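Local coordinates for membrane protein (Acinetobacter baumannii AB307-0294, PDB 5DL5) that probably forms an OprD-family beta-barrel channel across the outer membrane, through which small solutes, antibiotics among them, can enter the cell, at residues 323-328 with 410-415; 373-378 with 401-406; 330-335 with 359-364. One frame throughout, in Å; residues are numbered along the deposited sequence.

Contacts 2 and 3 lie in one patch of the barrel wall, and contact 1, between two loops, packs against it. Contact 2 and contact 3 each join the strands of a beta hairpin, and strands 351-365 and 371-384 pair between them, with E374 O accepting from G360 N. The centre of contact 1 is about 8 Å from that of contact 2 and about 11 Å from that of contact 3; contacts 2 and 3 are also about 11 Å apart. S324 of contact 1 bonds E374 and E376 of contact 2. E374 OE1 lies 2.5 Å from E331 OE2 of contact 3, so a shared proton is possible. The bound C8E touches contact 1 and lies about 7 Å from the E376 side chain.

Contact 1. Residues 323-328 with 410-415; sequences MSDFIG and GAYIGD. With C8E ((hydroxyethyloxy)tri(ethyloxy)octane), chain B.
Y412 carries most of this contact, pointing its ring end at the 323-328 loop. CG stands anti to the backbone N (chi1 -172°), which sends the hydroxyl into the turn at S324 and D325. There Y412 OH accepts a hydrogen bond from D325 N at 3.0 Å. The bond is almost straight, with an angle of 176° at the hydrogen. S324 OG sits at the ring edge, near the ring plane, 3.4 Å from Y412 CE2. This OG also accepts from F326 N, which makes an ST turn, and it bonds E374 OE2. The turn is closed by the F326 amide, while the amide of its middle residue, D325, goes to the tyrosine. I327 crosses the Y412 side chain at about a right angle. Its CD1 comes to 4.0 Å of Y412 CE1.

I413 follows with van der Waals contacts only. Its CD1 branch approaches the M323 backbone, 3.8 Å from M323 O. Its other branch meets the far end of M323, with I413 CG2 4.0 Å from M323 CE. The M323 chain is extended to SD and then bends (chi3 71°), which turns CE toward I413. The detergent C8E shares this patch. C8E C17 is 3.9 Å from I413 CD1, and C8E C19 is 3.1 Å from M323 O.

Nearly all the touching residues are buried. The first loop links strands 289-300 and 332-341, and the second links 394-404 and 416-428. M323 N and S324 N bond the E376 carboxylate on strand 371-384, and M323, S324 and Y412 all pack on Y402 of strand 394-404. D415 OD1 takes the A404 amide of that same strand. The two loops therefore meet over the face of the barrel wall that carries E374, E376 and Y402.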
loop_
_atom_site.group_PDB
_atom_site.type_symbol
_atom_site.label_atom_id
_atom_site.label_comp_id
_atom_site.label_asym_id
_atom_site.label_seq_id
_atom_site.Cartn_x
_atom_site.Cartn_y
_atom_site.Cartn_z
ATOM N N MET A 323 1.607 11.771 1.897
ATOM C CA MET A 323 1.471 11.596 3.340
ATOM C C MET A 323 -0.044 11.550 3.609
ATOM O O MET A 323 -0.520 10.639 4.229
ATOM C CB MET A 323 2.137 12.670 4.156
ATOM C CG MET A 323 1.803 12.426 5.635
ATOM S SD MET A 323 2.456 13.719 6.657
ATOM C CE MET A 323 1.412 15.094 6.260
ATOM N N SER A 324 -0.818 12.537 3.125
ATOM C CA SER A 324 -2.274 12.416 3.165
ATOM C C SER A 324 -2.775 11.648 1.993
ATOM O O SER A 324 -2.202 11.702 0.904
ATOM C CB SER A 324 -2.952 13.827 3.154
ATOM O OG SER A 324 -4.324 13.701 2.966
ATOM N N ASP A 325 -3.875 10.930 2.180
ATOM C CA ASP A 325 -4.468 10.180 1.087
ATOM C C ASP A 325 -5.680 10.845 0.473
ATOM O O ASP A 325 -6.298 10.246 -0.450
ATOM C CB ASP A 325 -4.877 8.836 1.570
ATOM C CG ASP A 325 -3.654 7.945 1.859
ATOM O OD1 ASP A 325 -2.725 7.862 1.044
ATOM O OD2 ASP A 325 -3.718 7.281 2.868
ATOM N N PHE A 326 -6.078 12.017 0.942
ATOM C CA PHE A 326 -7.190 12.780 0.218
ATOM C C PHE A 326 -8.463 11.938 0.136
ATOM O O PHE A 326 -9.112 11.795 -0.862
ATOM C CB PHE A 326 -6.724 13.387 -1.131
ATOM C CG PHE A 326 -5.574 14.405 -0.924
ATOM C CD1 PHE A 326 -4.256 13.978 -0.773
ATOM C CD2 PHE A 326 -5.836 15.764 -0.766
ATOM C CE1 PHE A 326 -3.217 14.904 -0.455
ATOM C CE2 PHE A 326 -4.820 16.721 -0.503
ATOM C CZ PHE A 326 -3.513 16.261 -0.272
ATOM N N ILE A 327 -8.823 11.469 1.332
ATOM C CA ILE A 327 -9.856 10.406 1.543
ATOM C C ILE A 327 -10.898 10.852 2.501
ATOM O O ILE A 327 -11.699 10.065 2.913
ATOM C CB ILE A 327 -9.232 9.090 2.144
ATOM C CG1 ILE A 327 -8.433 9.412 3.437
ATOM C CG2 ILE A 327 -8.567 8.295 1.049
ATOM C CD1 ILE A 327 -7.909 8.172 4.187
ATOM N N GLY A 328 -10.996 12.114 2.799
ATOM C CA GLY A 328 -12.050 12.643 3.629
ATOM C C GLY A 328 -13.443 12.538 2.979
ATOM O O GLY A 328 -13.620 12.385 1.753
ATOM N N GLY A 410 -6.724 17.178 14.356
ATOM C CA GLY A 410 -6.775 15.928 15.093
ATOM C C GLY A 410 -7.768 14.954 14.446
ATOM O O GLY A 410 -7.563 13.755 14.524
ATOM N N ALA A 411 -8.802 15.448 13.748
ATOM C CA ALA A 411 -9.592 14.565 12.892
ATOM C C ALA A 411 -8.819 13.783 11.864
ATOM O O ALA A 411 -9.394 12.836 11.387
ATOM C CB ALA A 411 -10.758 15.263 12.225
ATOM N N TYR A 412 -7.559 14.126 11.505
ATOM C CA TYR A 412 -6.859 13.365 10.465
ATOM C C TYR A 412 -5.363 13.323 10.738
ATOM O O TYR A 412 -4.964 12.520 11.519
ATOM C CB TYR A 412 -7.190 13.843 9.040
ATOM C CG TYR A 412 -6.642 12.966 7.914
ATOM C CD1 TYR A 412 -6.983 11.610 7.812
ATOM C CD2 TYR A 412 -5.767 13.458 7.020
ATOM C CE1 TYR A 412 -6.487 10.827 6.812
ATOM C CE2 TYR A 412 -5.246 12.685 6.036
ATOM C CZ TYR A 412 -5.584 11.378 5.929
ATOM O OH TYR A 412 -5.094 10.725 4.882
ATOM N N ILE A 413 -4.549 14.199 10.199
ATOM C CA ILE A 413 -3.114 14.239 10.496
ATOM C C ILE A 413 -2.757 15.520 11.165
ATOM O O ILE A 413 -2.140 15.542 12.185
ATOM C CB ILE A 413 -2.280 14.075 9.186
ATOM C CG1 ILE A 413 -2.492 12.618 8.614
ATOM C CG2 ILE A 413 -0.808 14.277 9.476
ATOM C CD1 ILE A 413 -2.036 12.443 7.153
ATOM N N GLY A 414 -3.139 16.660 10.618
ATOM C CA GLY A 414 -2.747 17.893 11.328
ATOM C C GLY A 414 -1.562 18.528 10.571
ATOM O O GLY A 414 -0.867 17.818 9.833
ATOM N N ASP A 415 -1.319 19.848 10.764
ATOM C CA ASP A 415 -0.220 20.473 10.055
ATOM C C ASP A 415 1.105 19.756 10.386
ATOM O O ASP A 415 1.376 19.524 11.587
ATOM C CB ASP A 415 -0.059 21.921 10.448
ATOM C CG ASP A 415 -1.200 22.796 9.978
ATOM O OD1 ASP A 415 -2.119 22.364 9.308
ATOM O OD2 ASP A 415 -1.115 23.957 10.235
HETATM C C6 C8E B . -0.062 3.573 16.822
HETATM C C7 C8E B . 1.098 4.466 16.296
HETATM C C8 C8E B . 0.856 5.994 16.326
HETATM O O9 C8E B . 1.463 6.743 15.213
HETATM C C10 C8E B . 0.414 7.432 14.540
HETATM C C11 C8E B . -0.239 6.504 13.500
HETATM O O12 C8E B . -0.920 7.235 12.503
HETATM C C13 C8E B . -0.136 8.102 11.672
HETATM C C14 C8E B . 0.260 7.405 10.398
HETATM O O15 C8E B . -0.019 8.143 9.211
HETATM C C16 C8E B . -1.358 8.600 8.973
HETATM C C17 C8E B . -1.511 8.546 7.454
HETATM O O18 C8E B . -0.171 8.740 6.909
HETATM C C19 C8E B . 0.119 7.977 5.729
HETATM C C20 C8E B . 1.482 8.395 5.205
HETATM O O21 C8E B . 1.860 7.955 3.869
#

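Contact 2. Residues 373-378 with 401-406; sequences QEREFF and YYRASD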
loop_
_atom_site.group_PDB
_atom_site.type_symbol
_atom_site.label_atom_id
_atom_site.label_comp_id
_atom_site.label_asym_id
_atom_site.label_seq_id
_atom_site.Cartn_x
_atom_site.Cartn_y
_atom_site.Cartn_z
ATOM N N GLN A 373 -10.356 21.752 4.193
ATOM C CA GLN A 373 -9.390 21.672 3.099
ATOM C C GLN A 373 -8.053 21.219 3.615
ATOM O O GLN A 373 -7.749 21.403 4.762
ATOM C CB GLN A 373 -9.151 23.121 2.511
ATOM C CG GLN A 373 -10.416 23.719 2.006
ATOM C CD GLN A 373 -10.356 25.193 1.891
ATOM O OE1 GLN A 373 -10.431 25.713 0.814
ATOM N NE2 GLN A 373 -10.226 25.885 3.028
ATOM N N GLU A 374 -7.233 20.748 2.695
ATOM C CA GLU A 374 -5.883 20.379 3.001
ATOM C C GLU A 374 -5.028 20.535 1.743
ATOM O O GLU A 374 -5.555 20.521 0.613
ATOM C CB GLU A 374 -5.825 18.913 3.440
ATOM C CG GLU A 374 -6.278 17.912 2.399
ATOM C CD GLU A 374 -6.261 16.423 2.918
ATOM O OE1 GLU A 374 -7.039 15.570 2.441
ATOM O OE2 GLU A 374 -5.426 16.065 3.816
ATOM N N ARG A 375 -3.737 20.742 1.958
ATOM C CA ARG A 375 -2.816 20.658 0.879
ATOM C C ARG A 375 -1.461 20.102 1.276
ATOM O O ARG A 375 -1.003 20.310 2.395
ATOM C CB ARG A 375 -2.571 22.092 0.323
ATOM C CG ARG A 375 -1.749 22.950 1.191
ATOM C CD ARG A 375 -1.635 24.342 0.561
ATOM N NE ARG A 375 -0.773 25.104 1.400
ATOM C CZ ARG A 375 -1.164 25.920 2.366
ATOM N NH1 ARG A 375 -2.469 26.149 2.588
ATOM N NH2 ARG A 375 -0.225 26.503 3.116
ATOM N N GLU A 376 -0.805 19.571 0.255
ATOM C CA GLU A 376 0.439 18.928 0.412
ATOM C C GLU A 376 1.376 19.224 -0.729
ATOM O O GLU A 376 1.011 19.048 -1.898
ATOM C CB GLU A 376 0.244 17.375 0.501
ATOM C CG GLU A 376 1.493 16.681 1.019
ATOM C CD GLU A 376 1.315 15.173 1.292
ATOM O OE1 GLU A 376 2.383 14.488 1.337
ATOM O OE2 GLU A 376 0.161 14.640 1.475
ATOM N N PHE A 377 2.543 19.685 -0.371
ATOM C CA PHE A 377 3.721 19.837 -1.262
ATOM C C PHE A 377 4.768 18.704 -0.986
ATOM O O PHE A 377 5.303 18.559 0.139
ATOM C CB PHE A 377 4.400 21.217 -1.114
ATOM C CG PHE A 377 5.521 21.464 -2.139
ATOM C CD1 PHE A 377 5.366 21.131 -3.511
ATOM C CD2 PHE A 377 6.788 22.046 -1.749
ATOM C CE1 PHE A 377 6.407 21.362 -4.433
ATOM C CE2 PHE A 377 7.806 22.302 -2.687
ATOM C CZ PHE A 377 7.626 21.974 -4.006
ATOM N N PHE A 378 4.992 17.879 -1.996
ATOM C CA PHE A 378 5.817 16.658 -1.839
ATOM C C PHE A 378 7.069 16.748 -2.731
ATOM O O PHE A 378 6.966 17.200 -3.935
ATOM C CB PHE A 378 4.919 15.490 -2.308
ATOM C CG PHE A 378 5.678 14.160 -2.444
ATOM C CD1 PHE A 378 5.898 13.372 -1.303
ATOM C CD2 PHE A 378 6.160 13.718 -3.661
ATOM C CE1 PHE A 378 6.581 12.137 -1.427
ATOM C CE2 PHE A 378 6.921 12.541 -3.764
ATOM C CZ PHE A 378 7.080 11.732 -2.671
ATOM N N TYR A 401 5.423 18.875 2.965
ATOM C CA TYR A 401 4.988 20.037 3.743
ATOM C C TYR A 401 3.421 20.037 3.639
ATOM O O TYR A 401 2.873 20.141 2.524
ATOM C CB TYR A 401 5.739 21.340 3.295
ATOM C CG TYR A 401 5.153 22.690 3.814
ATOM C CD1 TYR A 401 4.177 23.336 3.063
ATOM C CD2 TYR A 401 5.621 23.351 4.953
ATOM C CE1 TYR A 401 3.585 24.524 3.434
ATOM C CE2 TYR A 401 5.050 24.599 5.329
ATOM C CZ TYR A 401 3.991 25.153 4.560
ATOM O OH TYR A 401 3.319 26.377 4.780
ATOM N N TYR A 402 2.738 19.790 4.773
ATOM C CA TYR A 402 1.353 19.528 4.766
ATOM C C TYR A 402 0.615 20.506 5.652
ATOM O O TYR A 402 1.050 20.751 6.785
ATOM C CB TYR A 402 1.081 18.105 5.195
ATOM C CG TYR A 402 -0.374 17.787 5.423
ATOM C CD1 TYR A 402 -1.188 17.396 4.351
ATOM C CD2 TYR A 402 -0.945 17.898 6.681
ATOM C CE1 TYR A 402 -2.516 17.092 4.521
ATOM C CE2 TYR A 402 -2.308 17.676 6.880
ATOM C CZ TYR A 402 -3.087 17.232 5.788
ATOM O OH TYR A 402 -4.403 16.965 5.913
ATOM N N ARG A 403 -0.491 21.090 5.122
ATOM C CA ARG A 403 -1.276 22.006 5.887
ATOM C C ARG A 403 -2.769 21.737 5.709
ATOM O O ARG A 403 -3.174 21.396 4.648
ATOM C CB ARG A 403 -0.989 23.484 5.484
ATOM C CG ARG A 403 0.413 24.025 5.832
ATOM C CD ARG A 403 0.758 24.033 7.305
ATOM N NE ARG A 403 2.169 24.424 7.582
ATOM C CZ ARG A 403 3.236 23.617 7.581
ATOM N NH1 ARG A 403 3.143 22.329 7.297
ATOM N NH2 ARG A 403 4.439 24.106 7.890
ATOM N N ALA A 404 -3.586 22.024 6.730
ATOM C CA ALA A 404 -4.991 21.732 6.623
ATOM C C ALA A 404 -5.758 22.776 7.370
ATOM O O ALA A 404 -5.189 23.462 8.228
ATOM C CB ALA A 404 -5.260 20.317 7.150
ATOM N N SER A 405 -7.039 22.908 7.090
ATOM C CA SER A 405 -7.832 23.880 7.918
ATOM C C SER A 405 -7.965 23.455 9.399
ATOM O O SER A 405 -7.636 22.311 9.813
ATOM C CB SER A 405 -9.248 24.213 7.351
ATOM O OG SER A 405 -9.856 23.173 6.796
ATOM N N ASP A 406 -8.461 24.368 10.185
ATOM C CA ASP A 406 -8.631 24.176 11.646
ATOM C C ASP A 406 -9.436 22.911 12.032
ATOM O O ASP A 406 -9.078 22.237 13.037
ATOM C CB ASP A 406 -9.387 25.351 12.258
ATOM C CG ASP A 406 -8.647 26.595 12.135
ATOM O OD1 ASP A 406 -7.437 26.448 11.899
ATOM O OD2 ASP A 406 -9.226 27.718 12.324
#
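E374 and Y402 make the one hydrogen bond across the contact with a side chain at both ends. Y402 OH donates to E374 OE2 at 2.5 Å, a short bond. The hydroxyl meets the oxygen on its anti side, 23° out of the carboxylate plane. Carboxylate and ring stand 77° apart, with OE2 at the ring edge. The E374 chain gets there by placing CG between its backbone N and carbonyl carbon (chi1 62°) and then running extended.

The other face of this strand pair carries R375, R403, F377 and Y401. R375 leans across to its partner strand, so that R403 CB lies over the centre of its guanidinium, 3.9 Å above the plane. The neighbouring R403 CG is 3.7 Å from R375 NH2. The alkyl part of one arginine thus covers the head of the other, and the two charges stay apart.

The backbone sets this register. R375 pairs with R403, and F377 with Y401, each through two hydrogen bonds. E374 with A404 and E376 with Y402 are the non-hydrogen-bonded pairs. At the strand end S405 prolongs the ladder. S405 N donates to Q373 O at 2.9 Å, and S405 OG accepts from Q373 N at 3.0 Å, so a side chain takes over the acceptor role.

Further out, the 323-328 loop also reaches the carboxylates of E374 and E376, giving E374 OE2 a second partner. E376 OE1 is bonded by S400 OG as well. R403 NH1 bonds its own neighbour's carbonyl, Y402 O, at 2.7 Å, as well as N417 OD1.

The pair is a hairpin of long, neighbouring antiparallel strands, 371-384 and 394-404, as expected for the wall of an outer membrane porin barrel.

Contact 3. Residues 330-335 with 359-364; sequences HEKSAQ and YGWDIK
D362 meets K332 from within a G1 beta bulge, where D362 and I363 together face the single residue A372. D362 has the positive phi of 64° usual at the first position of such a bulge. Its side chain then runs beside that of K332, pointing the same way. The K332 chain bends at its end (chi4 84°) and NZ reaches D362 OD2 at 3.1 Å, a salt bridge.

K332 also serves W361, its partner across the strands. Its CB lies over the face of the six-membered ring, 3.8 Å from the centroid, in a CH-pi contact. A second CH-pi contact lies beyond the bulge. K364 CE sits 3.5 Å from the centroid of the H330 ring, only 5° off the ring normal, and K364 NZ lies 3.7 Å from H330 CE1.

Next to the K332-W361 pair, E331 and I363 lie side by side, with E331 CG 3.5 Å from I363 CG1. E331 OE2 comes to 3.4 Å from G360 CA, where no side chain intervenes. E331 OE1 bonds G328 N in the preceding loop.

The backbones hold this register with two hydrogen bonds between K332 and W361 and two between A334 and Y359. S333 and G360 form the non-hydrogen-bonded pair between them.

Strand 332-341 pairs on its other side with strand 289-300, through bonds such as S333 with Q296. Strand 351-365 pairs beyond with 371-384, where the I363 backbone bonds that of A372 and Y359 OH bonds Q373. F326 of the 323-328 loop packs on E331 and S333.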
loop_
_atom_site.group_PDB
_atom_site.type_symbol
_atom_site.label_atom_id
_atom_site.label_comp_id
_atom_site.label_asym_id
_atom_site.label_seq_id
_atom_site.Cartn_x
_atom_site.Cartn_y
_atom_site.Cartn_z
ATOM N N HIS A 330 -16.664 13.284 1.357
ATOM C CA HIS A 330 -17.009 14.257 0.233
ATOM C C HIS A 330 -15.817 14.964 -0.324
ATOM O O HIS A 330 -15.992 15.892 -1.055
ATOM C CB HIS A 330 -18.070 15.285 0.703
ATOM C CG HIS A 330 -19.467 14.782 0.576
ATOM N ND1 HIS A 330 -19.929 13.636 1.234
ATOM C CD2 HIS A 330 -20.498 15.213 -0.207
ATOM C CE1 HIS A 330 -21.197 13.411 0.898
ATOM N NE2 HIS A 330 -21.559 14.343 0.018
ATOM N N GLU A 331 -14.558 14.558 0.041
ATOM C CA GLU A 331 -13.413 15.338 -0.351
ATOM C C GLU A 331 -13.163 15.242 -1.853
ATOM O O GLU A 331 -13.104 14.149 -2.445
ATOM C CB GLU A 331 -12.145 14.871 0.398
ATOM C CG GLU A 331 -10.946 15.746 0.109
ATOM C CD GLU A 331 -9.709 15.434 0.891
ATOM O OE1 GLU A 331 -9.724 14.460 1.645
ATOM O OE2 GLU A 331 -8.714 16.178 0.686
ATOM N N LYS A 332 -12.976 16.390 -2.460
ATOM C CA LYS A 332 -12.423 16.453 -3.802
ATOM C C LYS A 332 -10.941 16.818 -3.785
ATOM O O LYS A 332 -10.569 17.580 -2.939
ATOM C CB LYS A 332 -13.184 17.525 -4.620
ATOM C CG LYS A 332 -14.676 17.282 -4.746
ATOM C CD LYS A 332 -15.256 18.484 -5.499
ATOM C CE LYS A 332 -16.493 18.221 -6.306
ATOM N NZ LYS A 332 -17.598 18.322 -5.357
ATOM N N SER A 333 -10.123 16.400 -4.792
ATOM C CA SER A 333 -8.759 16.896 -4.787
ATOM C C SER A 333 -8.136 16.873 -6.191
ATOM O O SER A 333 -8.601 16.161 -7.107
ATOM C CB SER A 333 -7.876 16.031 -3.823
ATOM O OG SER A 333 -7.900 14.657 -4.195
ATOM N N ALA A 334 -7.113 17.702 -6.362
ATOM C CA ALA A 334 -6.481 17.903 -7.656
ATOM C C ALA A 334 -4.985 17.964 -7.437
ATOM O O ALA A 334 -4.537 18.543 -6.449
ATOM C CB ALA A 334 -6.961 19.189 -8.295
ATOM N N GLN A 335 -4.250 17.326 -8.339
ATOM C CA GLN A 335 -2.855 17.239 -8.255
ATOM C C GLN A 335 -2.185 17.622 -9.558
ATOM O O GLN A 335 -2.617 17.238 -10.629
ATOM C CB GLN A 335 -2.458 15.771 -7.960
ATOM C CG GLN A 335 -0.983 15.441 -8.173
ATOM C CD GLN A 335 -0.477 14.031 -7.765
ATOM O OE1 GLN A 335 0.721 13.822 -7.721
ATOM N NE2 GLN A 335 -1.404 13.056 -7.476
ATOM N N TYR A 359 -4.170 19.493 -3.687
ATOM C CA TYR A 359 -5.063 20.422 -2.942
ATOM C C TYR A 359 -6.377 19.694 -2.824
ATOM O O TYR A 359 -6.953 19.271 -3.884
ATOM C CB TYR A 359 -5.190 21.757 -3.721
ATOM C CG TYR A 359 -6.073 22.723 -3.040
ATOM C CD1 TYR A 359 -5.685 23.369 -1.823
ATOM C CD2 TYR A 359 -7.317 22.999 -3.555
ATOM C CE1 TYR A 359 -6.559 24.233 -1.160
ATOM C CE2 TYR A 359 -8.196 23.832 -2.926
ATOM C CZ TYR A 359 -7.856 24.445 -1.731
ATOM O OH TYR A 359 -8.811 25.293 -1.218
ATOM N N GLY A 360 -6.923 19.675 -1.615
ATOM C CA GLY A 360 -8.145 18.940 -1.297
ATOM C C GLY A 360 -9.125 19.867 -0.666
ATOM O O GLY A 360 -8.719 20.725 0.109
ATOM N N TRP A 361 -10.442 19.669 -0.926
ATOM C CA TRP A 361 -11.436 20.561 -0.372
ATOM C C TRP A 361 -12.779 19.904 -0.238
ATOM O O TRP A 361 -12.925 18.770 -0.685
ATOM C CB TRP A 361 -11.534 21.834 -1.278
ATOM C CG TRP A 361 -12.136 21.657 -2.610
ATOM C CD1 TRP A 361 -13.480 21.855 -2.933
ATOM C CD2 TRP A 361 -11.494 21.192 -3.821
ATOM N NE1 TRP A 361 -13.681 21.535 -4.259
ATOM C CE2 TRP A 361 -12.474 21.126 -4.810
ATOM C CE3 TRP A 361 -10.184 20.770 -4.151
ATOM C CZ2 TRP A 361 -12.169 20.775 -6.132
ATOM C CZ3 TRP A 361 -9.917 20.367 -5.524
ATOM C CH2 TRP A 361 -10.901 20.352 -6.436
ATOM N N ASP A 362 -13.790 20.624 0.243
ATOM C CA ASP A 362 -15.135 20.002 0.390
ATOM C C ASP A 362 -15.142 18.835 1.439
ATOM O O ASP A 362 -15.975 17.931 1.386
ATOM C CB ASP A 362 -15.697 19.450 -0.932
ATOM C CG ASP A 362 -16.555 20.513 -1.750
ATOM O OD1 ASP A 362 -16.730 21.668 -1.317
ATOM O OD2 ASP A 362 -17.002 20.068 -2.811
ATOM N N ILE A 363 -14.227 18.856 2.365
ATOM C CA ILE A 363 -14.151 17.777 3.348
ATOM C C ILE A 363 -15.163 18.090 4.438
ATOM O O ILE A 363 -15.195 19.238 5.015
ATOM C CB ILE A 363 -12.800 17.708 4.023
ATOM C CG1 ILE A 363 -11.706 17.471 3.034
ATOM C CG2 ILE A 363 -12.862 16.616 5.135
ATOM C CD1 ILE A 363 -10.344 17.875 3.594
ATOM N N LYS A 364 -16.044 17.098 4.655
ATOM C CA LYS A 364 -17.036 17.144 5.722
ATOM C C LYS A 364 -16.486 16.596 7.014
ATOM O O LYS A 364 -16.059 15.486 7.034
ATOM C CB LYS A 364 -18.285 16.301 5.433
ATOM C CG LYS A 364 -19.225 16.842 4.391
ATOM C CD LYS A 364 -20.574 16.149 4.504
ATOM C CE LYS A 364 -21.371 16.387 3.217
ATOM N NZ LYS A 364 -22.772 15.799 3.289
#